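Local atomic coordinates of uncharacterized protein (Escherichia coli O157:H7, PDB entry 4ZV9), a protein that is of unknown function but, as an alpha/beta-hydrolase of the dienelactone hydrolase family, probably hydrolyses ester or lactone bonds. Residues 43-54 / 70-78; 150-158 / 172-183. All blocks are in the same frame, centred on the assembly; numbering follows the deposited sequence.

Contact 1: residues 43-54 / 70-78; sequences PAVVVVHENRGL and YIALAPDGL
One water grips both strands, donating to V47 O and P75 O and accepting a weak bond from H49 N. The H49 ring is held at both nitrogens: ND1 donates to E50 O at 2.8 Å, while NE2 accepts a hydrogen bond from G77 N at 3.1 Å. G77 N lies in the ring plane, although that bond is bent (141°). G53 CA sits 3.5 Å above the centre of one ring face, and F107 meets the ring edge-to-face. This loop cluster stands at the C-terminal ends of strands 42-48 and 71-75, neighbours in the parallel part of the alpha/beta-hydrolase sheet, joined through helix 56-67 as a beta-alpha-beta unit. Four backbone bonds, from I71 N to P43 O through V47 N to L73 O, run between the strands without a break. V45 and A72 share the sheet face packed on V65 of the helix; I71 and L73 face the other way, against L32. With chi1 at -177°, the L54 chain extends away from its own nitrogen, and CD1 meets A74 CB at 3.8 Å. L78 CD1 rests on G53 CA at 3.8 Å, its backbone N tied to D76 OD1 in an Asx turn.

Contact 2: residues 150-158 / 172-183; sequences VPFYGRQAP and HFAELDTRINEG
The F152 ring carries H172 CD2 on one face, 3.4 Å above the plane and over the ring centre, the two planes inclined at 36°. At the edge of the imidazole, V150 CG1 approaches NE2 to 3.6 Å. Both imidazole nitrogens are engaged, ND1 with Y203 OH and NE2 with T230 OG1, which fixes the rotation of this buried ring. The neighbouring Y153 ring has F152 CB over a face, and its hydroxyl bonds to H211 N. F173 offers ring carbons to the Q156 amide, planes 59° apart, with OE1 3.6 Å from CZ. A single backbone bridge joins the two segments: H172 N donates almost straight to P151 O, and Y153 N donates to H172 O at 2.7 Å. In this alpha/beta-hydrolase core the bridge joins F152, just past strand 148-151, to H172 within strand 169-174. Beyond the second strand, D177 occupies the N-cap position of helix 178-181 without making a capping bond; its OD2 accepts from H208 ND1 instead and lies 3.5 Å from Y153 CB. That Asp-His pairing is consistent with the Cys-His-Asp triad of dienelactone hydrolases. Q156 folds back at chi2 (-59°), bringing NE2 to I180 O at 2.9 Å. The amide donor stands above the carbonyl plane, and G183 N reaches the same oxygen from the opposite face, a doubly gripped acceptor. I180 packs against the 154-155 backbone, CG2 3.6 Å from G154 O and CD1 3.7 Å from R155 N. The turn before the helix is tied at A174 O, which receives D177 N and N181 ND2 from opposite faces of its plane.

Overall arrangement
Both contacts reach the same sheet, contact 1 through strands 42-48 and 71-75, contact 2 through strand 148-151; strand 123-128 separates 42-48 from 148-151. Their centres are about 19 Å apart; the nearest atoms come to about 5 Å without touching. Contact 1 is the more central, about 6 Å from the middle of the chain against about 14 Å for contact 2. Their loops approach the stretch around C130, found as a hydroxyethylthio-modified cysteine and probably the nucleophile by family: E50 of contact 1 and F152 of contact 2 both touch F129, its sequence neighbour. Contact 2 adds D177, bonded to H208, so the two contacts probably flank one active site.

Contact 1: residues 43-54 / 70-78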
# COMPACT_ATOMS: atom_id res chain seq x y z
N PRO A 43 -0.92 -6.98 -14.35
CA PRO A 43 -1.48 -5.90 -13.53
C PRO A 43 -0.46 -5.40 -12.50
O PRO A 43 0.51 -6.11 -12.17
CB PRO A 43 -2.67 -6.56 -12.82
CG PRO A 43 -2.84 -7.91 -13.44
CD PRO A 43 -1.52 -8.29 -14.03
N ALA A 44 -0.68 -4.20 -11.98
CA ALA A 44 0.25 -3.58 -11.05
C ALA A 44 -0.38 -3.23 -9.69
O ALA A 44 -1.58 -3.02 -9.58
CB ALA A 44 0.81 -2.32 -11.68
N VAL A 45 0.48 -3.15 -8.67
CA VAL A 45 0.07 -2.76 -7.33
C VAL A 45 1.08 -1.78 -6.80
O VAL A 45 2.30 -2.04 -6.85
CB VAL A 45 0.02 -3.97 -6.39
CG1 VAL A 45 -0.29 -3.52 -4.97
CG2 VAL A 45 -1.00 -4.98 -6.88
N VAL A 46 0.60 -0.64 -6.32
CA VAL A 46 1.46 0.32 -5.65
C VAL A 46 1.43 -0.07 -4.16
O VAL A 46 0.36 -0.28 -3.59
CB VAL A 46 1.00 1.77 -5.85
CG1 VAL A 46 1.75 2.74 -4.95
CG2 VAL A 46 1.17 2.16 -7.31
N VAL A 47 2.60 -0.16 -3.54
CA VAL A 47 2.72 -0.51 -2.14
C VAL A 47 3.23 0.71 -1.38
O VAL A 47 4.32 1.21 -1.66
CB VAL A 47 3.68 -1.69 -1.95
CG1 VAL A 47 3.86 -2.02 -0.47
CG2 VAL A 47 3.18 -2.90 -2.71
N VAL A 48 2.45 1.19 -0.42
CA VAL A 48 2.80 2.39 0.32
C VAL A 48 3.31 2.04 1.71
O VAL A 48 2.63 1.35 2.49
CB VAL A 48 1.60 3.33 0.47
CG1 VAL A 48 2.04 4.65 1.10
CG2 VAL A 48 0.93 3.57 -0.87
N HIS A 49 4.48 2.57 2.04
CA HIS A 49 5.10 2.30 3.34
C HIS A 49 4.40 2.96 4.54
O HIS A 49 3.36 3.62 4.39
CB HIS A 49 6.59 2.67 3.32
CG HIS A 49 6.88 4.11 2.95
ND1 HIS A 49 6.54 5.17 3.76
CD2 HIS A 49 7.55 4.64 1.90
CE1 HIS A 49 6.97 6.30 3.22
NE2 HIS A 49 7.59 6.01 2.09
N GLU A 50 4.97 2.74 5.73
CA GLU A 50 4.43 3.27 6.97
C GLU A 50 4.96 4.71 7.20
O GLU A 50 5.23 5.45 6.24
CB GLU A 50 4.76 2.28 8.12
CG GLU A 50 4.19 0.87 7.90
CD GLU A 50 4.63 -0.16 8.94
OE1 GLU A 50 5.84 -0.28 9.18
OE2 GLU A 50 3.79 -0.91 9.48
N ASN A 51 5.15 5.09 8.46
CA ASN A 51 5.62 6.44 8.79
C ASN A 51 7.14 6.60 8.91
O ASN A 51 7.62 7.56 9.54
CB ASN A 51 4.97 6.92 10.09
CG ASN A 51 5.31 6.04 11.28
OD1 ASN A 51 5.83 4.95 11.15
ND2 ASN A 51 4.97 6.52 12.47
N ARG A 52 7.90 5.70 8.32
CA ARG A 52 9.35 5.76 8.43
C ARG A 52 10.09 5.39 7.15
O ARG A 52 11.20 4.87 7.21
CB ARG A 52 9.79 4.89 9.61
CG ARG A 52 9.22 3.48 9.63
CD ARG A 52 8.87 3.15 11.04
NE ARG A 52 8.60 1.74 11.31
CZ ARG A 52 7.41 1.22 11.58
NH1 ARG A 52 6.32 1.99 11.56
NH2 ARG A 52 7.31 -0.08 11.85
N GLY A 53 9.48 5.68 6.01
CA GLY A 53 10.11 5.46 4.71
C GLY A 53 10.15 4.02 4.23
O GLY A 53 9.54 3.12 4.81
N LEU A 54 10.93 3.81 3.17
CA LEU A 54 11.01 2.54 2.49
C LEU A 54 12.03 1.65 3.16
O LEU A 54 13.21 1.67 2.79
CB LEU A 54 11.37 2.79 1.03
CG LEU A 54 11.42 1.53 0.14
CD1 LEU A 54 10.10 0.81 0.14
CD2 LEU A 54 11.82 1.92 -1.28
N TYR A 70 2.04 -10.06 -9.56
CA TYR A 70 1.78 -8.66 -9.96
C TYR A 70 3.06 -7.83 -10.01
O TYR A 70 4.05 -8.18 -9.35
CB TYR A 70 0.81 -8.02 -8.99
CG TYR A 70 -0.44 -8.86 -8.80
CD1 TYR A 70 -1.41 -8.92 -9.78
CD2 TYR A 70 -0.62 -9.64 -7.66
CE1 TYR A 70 -2.55 -9.71 -9.63
CE2 TYR A 70 -1.74 -10.43 -7.49
CZ TYR A 70 -2.71 -10.46 -8.48
OH TYR A 70 -3.83 -11.26 -8.33
N ILE A 71 3.05 -6.75 -10.79
CA ILE A 71 4.19 -5.81 -10.78
C ILE A 71 3.96 -4.91 -9.59
O ILE A 71 2.93 -4.27 -9.50
CB ILE A 71 4.27 -4.94 -12.05
CG1 ILE A 71 4.48 -5.84 -13.28
CG2 ILE A 71 5.45 -3.97 -11.93
CD1 ILE A 71 4.32 -5.12 -14.60
N ALA A 72 4.93 -4.85 -8.68
CA ALA A 72 4.80 -4.03 -7.49
C ALA A 72 5.77 -2.85 -7.53
O ALA A 72 6.93 -3.01 -7.91
CB ALA A 72 5.06 -4.89 -6.26
N LEU A 73 5.27 -1.68 -7.16
CA LEU A 73 6.11 -0.49 -7.06
C LEU A 73 5.92 0.11 -5.68
O LEU A 73 4.79 0.45 -5.29
CB LEU A 73 5.75 0.53 -8.11
CG LEU A 73 6.48 1.87 -8.01
CD1 LEU A 73 8.00 1.73 -8.08
CD2 LEU A 73 6.02 2.80 -9.12
N ALA A 74 7.01 0.21 -4.93
CA ALA A 74 7.02 0.79 -3.58
C ALA A 74 7.88 2.05 -3.60
O ALA A 74 9.11 1.95 -3.58
CB ALA A 74 7.58 -0.22 -2.58
N PRO A 75 7.25 3.23 -3.68
CA PRO A 75 8.05 4.45 -3.71
C PRO A 75 8.78 4.74 -2.40
O PRO A 75 8.35 4.27 -1.33
CB PRO A 75 6.99 5.55 -3.98
CG PRO A 75 5.86 4.85 -4.62
CD PRO A 75 5.83 3.50 -3.95
N ASP A 76 9.84 5.54 -2.48
CA ASP A 76 10.56 5.99 -1.30
C ASP A 76 10.16 7.43 -0.93
O ASP A 76 10.61 8.41 -1.56
CB ASP A 76 12.07 5.92 -1.50
CG ASP A 76 12.84 6.15 -0.22
OD1 ASP A 76 12.23 6.41 0.85
OD2 ASP A 76 14.08 6.09 -0.30
N GLY A 77 9.36 7.54 0.11
CA GLY A 77 8.87 8.84 0.58
C GLY A 77 9.93 9.71 1.22
O GLY A 77 9.70 10.90 1.48
N LEU A 78 11.09 9.13 1.51
CA LEU A 78 12.21 9.89 2.06
C LEU A 78 13.23 10.26 1.00
O LEU A 78 14.32 10.73 1.34
CB LEU A 78 12.88 9.10 3.18
CG LEU A 78 11.99 8.81 4.39
CD1 LEU A 78 12.80 8.10 5.47
CD2 LEU A 78 11.37 10.09 4.94
O HOH W 1 6.34 2.51 -0.23

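Contact 2: residues 150-158 / 172-183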
# COMPACT_ATOMS: atom_id res chain seq x y z
N VAL A 150 -6.47 -1.58 -0.57
CA VAL A 150 -6.39 -2.44 0.61
C VAL A 150 -5.62 -1.75 1.74
O VAL A 150 -4.42 -1.94 1.89
CB VAL A 150 -5.74 -3.80 0.27
CG1 VAL A 150 -5.82 -4.74 1.45
CG2 VAL A 150 -6.42 -4.42 -0.94
N PRO A 151 -6.32 -0.90 2.52
CA PRO A 151 -5.65 -0.25 3.64
C PRO A 151 -5.52 -1.14 4.88
O PRO A 151 -6.51 -1.73 5.33
CB PRO A 151 -6.58 0.92 3.97
CG PRO A 151 -7.92 0.49 3.47
CD PRO A 151 -7.62 -0.28 2.22
N PHE A 152 -4.29 -1.27 5.39
CA PHE A 152 -4.05 -1.94 6.66
C PHE A 152 -3.95 -0.88 7.75
O PHE A 152 -3.07 0.01 7.71
CB PHE A 152 -2.75 -2.72 6.65
CG PHE A 152 -2.78 -4.02 5.91
CD1 PHE A 152 -2.78 -4.05 4.53
CD2 PHE A 152 -2.68 -5.22 6.60
CE1 PHE A 152 -2.74 -5.26 3.85
CE2 PHE A 152 -2.65 -6.42 5.93
CZ PHE A 152 -2.69 -6.44 4.54
N TYR A 153 -4.84 -0.99 8.75
CA TYR A 153 -4.85 -0.11 9.93
C TYR A 153 -4.37 1.30 9.65
O TYR A 153 -3.40 1.77 10.24
CB TYR A 153 -4.11 -0.75 11.13
CG TYR A 153 -2.94 -1.63 10.75
CD1 TYR A 153 -1.70 -1.09 10.41
CD2 TYR A 153 -3.07 -3.01 10.79
CE1 TYR A 153 -0.62 -1.92 10.10
CE2 TYR A 153 -2.01 -3.83 10.47
CZ TYR A 153 -0.79 -3.29 10.13
OH TYR A 153 0.23 -4.14 9.81
N GLY A 154 -5.11 1.97 8.77
CA GLY A 154 -4.80 3.35 8.37
C GLY A 154 -5.97 4.30 8.46
O GLY A 154 -7.13 3.87 8.60
N ARG A 155 -5.66 5.59 8.41
CA ARG A 155 -6.68 6.64 8.48
C ARG A 155 -7.78 6.46 7.44
O ARG A 155 -7.53 6.15 6.28
CB ARG A 155 -6.08 8.04 8.30
CG ARG A 155 -5.83 8.76 9.62
CD ARG A 155 -5.04 10.06 9.44
NE ARG A 155 -5.53 10.82 8.30
CZ ARG A 155 -4.92 11.89 7.79
NH1 ARG A 155 -3.78 12.34 8.30
NH2 ARG A 155 -5.47 12.50 6.75
N GLN A 156 -9.00 6.70 7.87
CA GLN A 156 -10.17 6.55 7.03
C GLN A 156 -10.22 7.66 5.97
O GLN A 156 -9.52 8.66 6.09
CB GLN A 156 -11.43 6.65 7.90
CG GLN A 156 -11.36 5.97 9.26
CD GLN A 156 -11.07 4.48 9.22
OE1 GLN A 156 -11.06 3.86 8.16
NE2 GLN A 156 -10.86 3.90 10.39
N ALA A 157 -11.01 7.47 4.92
CA ALA A 157 -11.23 8.52 3.93
C ALA A 157 -12.12 9.57 4.59
O ALA A 157 -12.91 9.23 5.47
CB ALA A 157 -11.93 7.95 2.71
N PRO A 158 -12.01 10.84 4.18
CA PRO A 158 -12.91 11.86 4.71
C PRO A 158 -14.37 11.52 4.35
O PRO A 158 -14.67 11.21 3.20
CB PRO A 158 -12.45 13.14 3.99
CG PRO A 158 -11.05 12.88 3.58
CD PRO A 158 -10.99 11.41 3.27
N HIS A 172 -8.39 -3.78 6.67
CA HIS A 172 -7.94 -4.60 7.79
C HIS A 172 -7.72 -3.71 9.02
O HIS A 172 -6.93 -2.75 8.97
CB HIS A 172 -6.62 -5.29 7.46
CG HIS A 172 -6.65 -6.09 6.20
ND1 HIS A 172 -7.28 -7.32 6.12
CD2 HIS A 172 -6.10 -5.87 4.99
CE1 HIS A 172 -7.13 -7.81 4.90
NE2 HIS A 172 -6.41 -6.95 4.20
N PHE A 173 -8.40 -4.03 10.11
CA PHE A 173 -8.27 -3.27 11.35
C PHE A 173 -7.84 -4.18 12.49
O PHE A 173 -8.21 -5.34 12.54
CB PHE A 173 -9.59 -2.62 11.74
CG PHE A 173 -10.09 -1.61 10.75
CD1 PHE A 173 -9.43 -0.40 10.57
CD2 PHE A 173 -11.26 -1.84 10.04
CE1 PHE A 173 -9.90 0.55 9.68
CE2 PHE A 173 -11.75 -0.89 9.15
CZ PHE A 173 -11.07 0.31 8.98
N ALA A 174 -7.05 -3.63 13.42
CA ALA A 174 -6.64 -4.36 14.61
C ALA A 174 -7.57 -3.98 15.75
O ALA A 174 -7.83 -2.79 15.96
CB ALA A 174 -5.21 -4.02 14.95
N GLU A 175 -8.07 -4.96 16.48
CA GLU A 175 -9.01 -4.70 17.59
C GLU A 175 -8.52 -3.68 18.61
O GLU A 175 -9.27 -2.79 19.02
CB GLU A 175 -9.34 -5.98 18.35
CG GLU A 175 -10.41 -5.78 19.42
CD GLU A 175 -10.62 -6.98 20.32
OE1 GLU A 175 -9.84 -7.95 20.27
OE2 GLU A 175 -11.57 -6.92 21.12
N LEU A 176 -7.25 -3.77 18.99
CA LEU A 176 -6.69 -2.88 20.01
C LEU A 176 -6.30 -1.48 19.50
O LEU A 176 -5.99 -0.60 20.31
CB LEU A 176 -5.47 -3.55 20.66
CG LEU A 176 -5.70 -4.94 21.28
CD1 LEU A 176 -4.40 -5.52 21.82
CD2 LEU A 176 -6.74 -4.89 22.38
N ASP A 177 -6.35 -1.26 18.20
CA ASP A 177 -5.97 0.02 17.57
C ASP A 177 -7.11 1.04 17.65
O ASP A 177 -7.69 1.44 16.62
CB ASP A 177 -5.57 -0.26 16.12
CG ASP A 177 -4.99 0.95 15.40
OD1 ASP A 177 -4.58 1.92 16.05
OD2 ASP A 177 -4.91 0.91 14.15
N THR A 178 -7.36 1.52 18.86
CA THR A 178 -8.48 2.41 19.13
C THR A 178 -8.47 3.74 18.39
O THR A 178 -9.53 4.20 17.99
CB THR A 178 -8.62 2.70 20.63
OG1 THR A 178 -7.40 3.26 21.11
CG2 THR A 178 -8.95 1.41 21.40
N ARG A 179 -7.29 4.33 18.17
CA ARG A 179 -7.21 5.62 17.45
C ARG A 179 -7.75 5.52 16.02
O ARG A 179 -8.49 6.39 15.57
CB ARG A 179 -5.78 6.18 17.42
CG ARG A 179 -5.28 6.67 18.76
CD ARG A 179 -3.86 7.23 18.67
NE ARG A 179 -3.32 7.75 19.93
CZ ARG A 179 -3.45 9.01 20.35
NH1 ARG A 179 -4.14 9.91 19.66
NH2 ARG A 179 -2.90 9.36 21.51
N ILE A 180 -7.41 4.45 15.31
CA ILE A 180 -7.92 4.25 13.95
C ILE A 180 -9.35 3.77 13.94
O ILE A 180 -10.19 4.27 13.18
CB ILE A 180 -7.06 3.23 13.19
CG1 ILE A 180 -5.69 3.82 12.89
CG2 ILE A 180 -7.73 2.74 11.92
CD1 ILE A 180 -5.71 5.10 12.07
N ASN A 181 -9.64 2.80 14.80
CA ASN A 181 -10.99 2.25 14.89
C ASN A 181 -12.07 3.28 15.22
O ASN A 181 -13.22 3.11 14.83
CB ASN A 181 -11.03 1.11 15.91
CG ASN A 181 -10.15 -0.07 15.51
OD1 ASN A 181 -9.65 -0.13 14.39
ND2 ASN A 181 -9.98 -1.01 16.43
N GLU A 182 -11.70 4.33 15.94
CA GLU A 182 -12.65 5.39 16.32
C GLU A 182 -13.37 5.96 15.12
O GLU A 182 -14.53 6.30 15.20
CB GLU A 182 -11.88 6.57 16.93
CG GLU A 182 -12.61 7.33 18.01
CD GLU A 182 -11.71 8.36 18.68
OE1 GLU A 182 -10.53 8.49 18.26
OE2 GLU A 182 -12.17 9.01 19.64
N GLY A 183 -12.64 6.11 14.01
CA GLY A 183 -13.21 6.67 12.79
C GLY A 183 -13.89 5.69 11.85
O GLY A 183 -14.55 6.10 10.90